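Local coordinates for GTP-binding protein (Thermus thermophilus, PDB 2DBY) that binds GDP, probably hydrolyses ATP, and is thought to associate with the ribosome as an OBG-family GTPase, at residues L285-A290 against V356-I362. Residues are numbered along the deposited sequence; the frame is centred on the assembly and turned at random.
Sequences LTFFTA and VQDGDVI
L285 packs against V356 and the backbone leading into the Q357-D360 turn. With its CG wedged between backbone N and carbonyl carbon (chi1 55°), the side chain reaches across so that CD2 meets V356 O at 3.4 Å while CD1 rests on V356 CG1. Cutting it back to an alanine would remove both methyls and probably leave V356 CG1 with F287 CB as its one apolar neighbour from 285-290, opening a gap beside V356.

Next door, the D358 carboxylate reaches back to strand 284-290: OD2 accepts a hydrogen bond from T286 N, 2.9 Å away and nearly straight, coming in from above the carboxylate plane. A water bridges the same OD2 to T286 OG1, which also bonds Y279, while D358 OD1 pairs with R49. The type II turn then presents G359 N to T286 O at 2.8 Å, and at G359's backbone angles a side chain would jam against the preceding carbonyl.

F288 sits between two backbone bonds, its N giving to D360 O and its O receiving I362 N. Its ring meets G359 O at the edge, 3.9 Å from CD1, with T286 CG2 over one face and helix 48-57 alongside. F287 turns the other way, and I362 CD1 lies over its ring face in a CH-pi contact, 4.2 Å from the centroid.

A single parallel bridge, F288 with V361, joins the C-terminal three-stranded sheet to the large mixed sheet, the strand segments running at 40° to each other; D358, not a backbone carbonyl, accepts from T286 N, so that end probably depends on its carboxylate.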
ATOM      1  N   LEU A 285       4.085  -7.030  -3.757  1.00 19.40           N
ATOM      2  CA  LEU A 285       3.717  -8.135  -4.643  1.00 17.53           C
ATOM      3  C   LEU A 285       3.371  -9.336  -3.782  1.00 16.45           C
ATOM      4  O   LEU A 285       3.780  -9.434  -2.617  1.00 17.57           O
ATOM      5  CB  LEU A 285       4.836  -8.453  -5.652  1.00 22.71           C
ATOM      6  CG  LEU A 285       6.271  -8.761  -5.233  1.00 23.24           C
ATOM      7  CD1 LEU A 285       6.384 -10.223  -4.813  1.00 26.94           C
ATOM      8  CD2 LEU A 285       7.213  -8.473  -6.423  1.00 24.09           C
ATOM      9  N   THR A 286       2.573 -10.236  -4.351  1.00 15.28           N
ATOM     10  CA  THR A 286       2.131 -11.433  -3.672  1.00 15.71           C
ATOM     11  C   THR A 286       2.854 -12.672  -4.191  1.00 17.58           C
ATOM     12  O   THR A 286       3.024 -12.805  -5.402  1.00 16.97           O
ATOM     13  CB  THR A 286       0.623 -11.696  -3.951  1.00 17.53           C
ATOM     14  OG1 THR A 286      -0.154 -10.569  -3.515  1.00 16.28           O
ATOM     15  CG2 THR A 286       0.151 -12.969  -3.251  1.00 20.19           C
ATOM     16  N   PHE A 287       3.309 -13.547  -3.290  1.00 15.79           N
ATOM     17  CA  PHE A 287       3.852 -14.840  -3.737  1.00 17.64           C
ATOM     18  C   PHE A 287       3.063 -15.869  -2.925  1.00 19.17           C
ATOM     19  O   PHE A 287       2.461 -15.523  -1.887  1.00 20.64           O
ATOM     20  CB  PHE A 287       5.385 -14.968  -3.551  1.00 20.38           C
ATOM     21  CG  PHE A 287       5.847 -15.190  -2.137  1.00 21.50           C
ATOM     22  CD1 PHE A 287       5.777 -16.455  -1.550  1.00 27.61           C
ATOM     23  CD2 PHE A 287       6.405 -14.141  -1.405  1.00 24.68           C
ATOM     24  CE1 PHE A 287       6.258 -16.675  -0.254  1.00 23.81           C
ATOM     25  CE2 PHE A 287       6.885 -14.354  -0.118  1.00 19.34           C
ATOM     26  CZ  PHE A 287       6.813 -15.618   0.462  1.00 19.75           C
ATOM     27  N   PHE A 288       3.020 -17.118  -3.393  1.00 15.51           N
ATOM     28  CA  PHE A 288       2.230 -18.138  -2.719  1.00 17.65           C
ATOM     29  C   PHE A 288       3.013 -19.356  -2.264  1.00 18.72           C
ATOM     30  O   PHE A 288       4.085 -19.633  -2.781  1.00 18.70           O
ATOM     31  CB  PHE A 288       1.150 -18.715  -3.677  1.00 15.79           C
ATOM     32  CG  PHE A 288       0.242 -17.682  -4.288  1.00 13.69           C
ATOM     33  CD1 PHE A 288       0.523 -17.136  -5.533  1.00 15.29           C
ATOM     34  CD2 PHE A 288      -0.901 -17.266  -3.611  1.00 19.11           C
ATOM     35  CE1 PHE A 288      -0.336 -16.173  -6.108  1.00 19.61           C
ATOM     36  CE2 PHE A 288      -1.762 -16.310  -4.166  1.00 14.84           C
ATOM     37  CZ  PHE A 288      -1.475 -15.762  -5.424  1.00 13.03           C
ATOM     38  N   THR A 289       2.466 -20.052  -1.277  1.00 18.26           N
ATOM     39  CA  THR A 289       2.998 -21.363  -0.901  1.00 22.57           C
ATOM     40  C   THR A 289       1.746 -22.212  -1.155  1.00 21.52           C
ATOM     41  O   THR A 289       0.627 -21.821  -0.788  1.00 18.59           O
ATOM     42  CB  THR A 289       3.511 -21.452   0.554  1.00 17.77           C
ATOM     43  OG1 THR A 289       2.533 -20.984   1.485  1.00 23.11           O
ATOM     44  CG2 THR A 289       4.787 -20.661   0.670  1.00 24.96           C
ATOM     45  N   ALA A 290       1.909 -23.359  -1.799  1.00 19.87           N
ATOM     46  CA  ALA A 290       0.738 -24.155  -2.136  1.00 20.07           C
ATOM     47  C   ALA A 290       1.012 -25.649  -2.102  1.00 19.89           C
ATOM     48  O   ALA A 290       2.043 -26.113  -2.581  1.00 21.51           O
ATOM     49  CB  ALA A 290       0.230 -23.758  -3.515  1.00 19.60           C
ATOM     50  N   VAL A 356      11.835 -12.102  -6.421  1.00 27.69           N
ATOM     51  CA  VAL A 356      10.510 -12.706  -6.510  1.00 24.91           C
ATOM     52  C   VAL A 356       9.587 -11.899  -7.408  1.00 24.95           C
ATOM     53  O   VAL A 356       9.625 -10.666  -7.425  1.00 23.97           O
ATOM     54  CB  VAL A 356       9.872 -12.849  -5.121  1.00 23.61           C
ATOM     55  CG1 VAL A 356       8.478 -13.465  -5.247  1.00 25.57           C
ATOM     56  CG2 VAL A 356      10.746 -13.738  -4.242  1.00 26.21           C
ATOM     57  N   GLN A 357       8.747 -12.595  -8.159  1.00 24.21           N
ATOM     58  CA  GLN A 357       7.825 -11.919  -9.057  1.00 21.35           C
ATOM     59  C   GLN A 357       6.410 -12.158  -8.558  1.00 19.38           C
ATOM     60  O   GLN A 357       6.132 -13.183  -7.952  1.00 23.16           O
ATOM     61  CB  GLN A 357       7.981 -12.471 -10.481  1.00 25.43           C
ATOM     62  CG  GLN A 357       9.335 -12.169 -11.112  1.00 34.25           C
ATOM     63  CD  GLN A 357       9.532 -12.914 -12.429  1.00 42.15           C
ATOM     64  OE1 GLN A 357       9.881 -14.099 -12.445  1.00 47.36           O
ATOM     65  NE2 GLN A 357       9.287 -12.225 -13.540  1.00 42.01           N
ATOM     66  N   ASP A 358       5.519 -11.207  -8.803  1.00 20.55           N
ATOM     67  CA  ASP A 358       4.156 -11.375  -8.359  1.00 17.33           C
ATOM     68  C   ASP A 358       3.593 -12.664  -8.980  1.00 20.08           C
ATOM     69  O   ASP A 358       3.812 -12.942 -10.164  1.00 19.47           O
ATOM     70  CB  ASP A 358       3.317 -10.183  -8.799  1.00 19.42           C
ATOM     71  CG  ASP A 358       1.938 -10.219  -8.223  1.00 19.80           C
ATOM     72  OD1 ASP A 358       1.025 -10.783  -8.866  1.00 25.15           O
ATOM     73  OD2 ASP A 358       1.778  -9.689  -7.113  1.00 20.57           O
ATOM     74  N   GLY A 359       2.893 -13.441  -8.161  1.00 16.51           N
ATOM     75  CA  GLY A 359       2.291 -14.691  -8.616  1.00 14.86           C
ATOM     76  C   GLY A 359       3.171 -15.924  -8.493  1.00 18.51           C
ATOM     77  O   GLY A 359       2.726 -17.052  -8.762  1.00 21.05           O
ATOM     78  N   ASP A 360       4.422 -15.735  -8.104  1.00 15.82           N
ATOM     79  CA  ASP A 360       5.334 -16.876  -7.949  1.00 19.99           C
ATOM     80  C   ASP A 360       4.850 -17.805  -6.840  1.00 22.99           C
ATOM     81  O   ASP A 360       4.360 -17.335  -5.808  1.00 21.99           O
ATOM     82  CB  ASP A 360       6.737 -16.394  -7.543  1.00 20.98           C
ATOM     83  CG  ASP A 360       7.591 -15.969  -8.721  1.00 20.71           C
ATOM     84  OD1 ASP A 360       7.197 -16.233  -9.873  1.00 24.12           O
ATOM     85  OD2 ASP A 360       8.678 -15.385  -8.481  1.00 23.73           O
ATOM     86  N   VAL A 361       4.986 -19.117  -7.042  1.00 17.94           N
ATOM     87  CA  VAL A 361       4.655 -20.069  -5.994  1.00 18.26           C
ATOM     88  C   VAL A 361       6.041 -20.592  -5.611  1.00 19.93           C
ATOM     89  O   VAL A 361       6.809 -20.980  -6.493  1.00 20.92           O
ATOM     90  CB  VAL A 361       3.803 -21.234  -6.497  1.00 15.56           C
ATOM     91  CG1 VAL A 361       3.458 -22.150  -5.325  1.00 16.85           C
ATOM     92  CG2 VAL A 361       2.515 -20.692  -7.136  1.00 19.53           C
ATOM     93  N   ILE A 362       6.341 -20.616  -4.316  1.00 19.70           N
ATOM     94  CA  ILE A 362       7.666 -21.018  -3.838  1.00 20.73           C
ATOM     95  C   ILE A 362       7.675 -22.145  -2.812  1.00 24.47           C
ATOM     96  O   ILE A 362       6.791 -22.222  -1.938  1.00 19.80           O
ATOM     97  CB  ILE A 362       8.385 -19.788  -3.189  1.00 20.31           C
ATOM     98  CG1 ILE A 362       8.491 -18.650  -4.206  1.00 20.13           C
ATOM     99  CG2 ILE A 362       9.766 -20.172  -2.696  1.00 29.07           C
ATOM    100  CD1 ILE A 362       8.943 -17.311  -3.570  1.00 29.43           C
TER
HETATM  101  O   HOH W   1      -0.748  -9.708  -6.110  1.00 21.62           O
HETATM  102  O   HOH W   2       4.632 -23.974  -1.932  1.00 22.79           O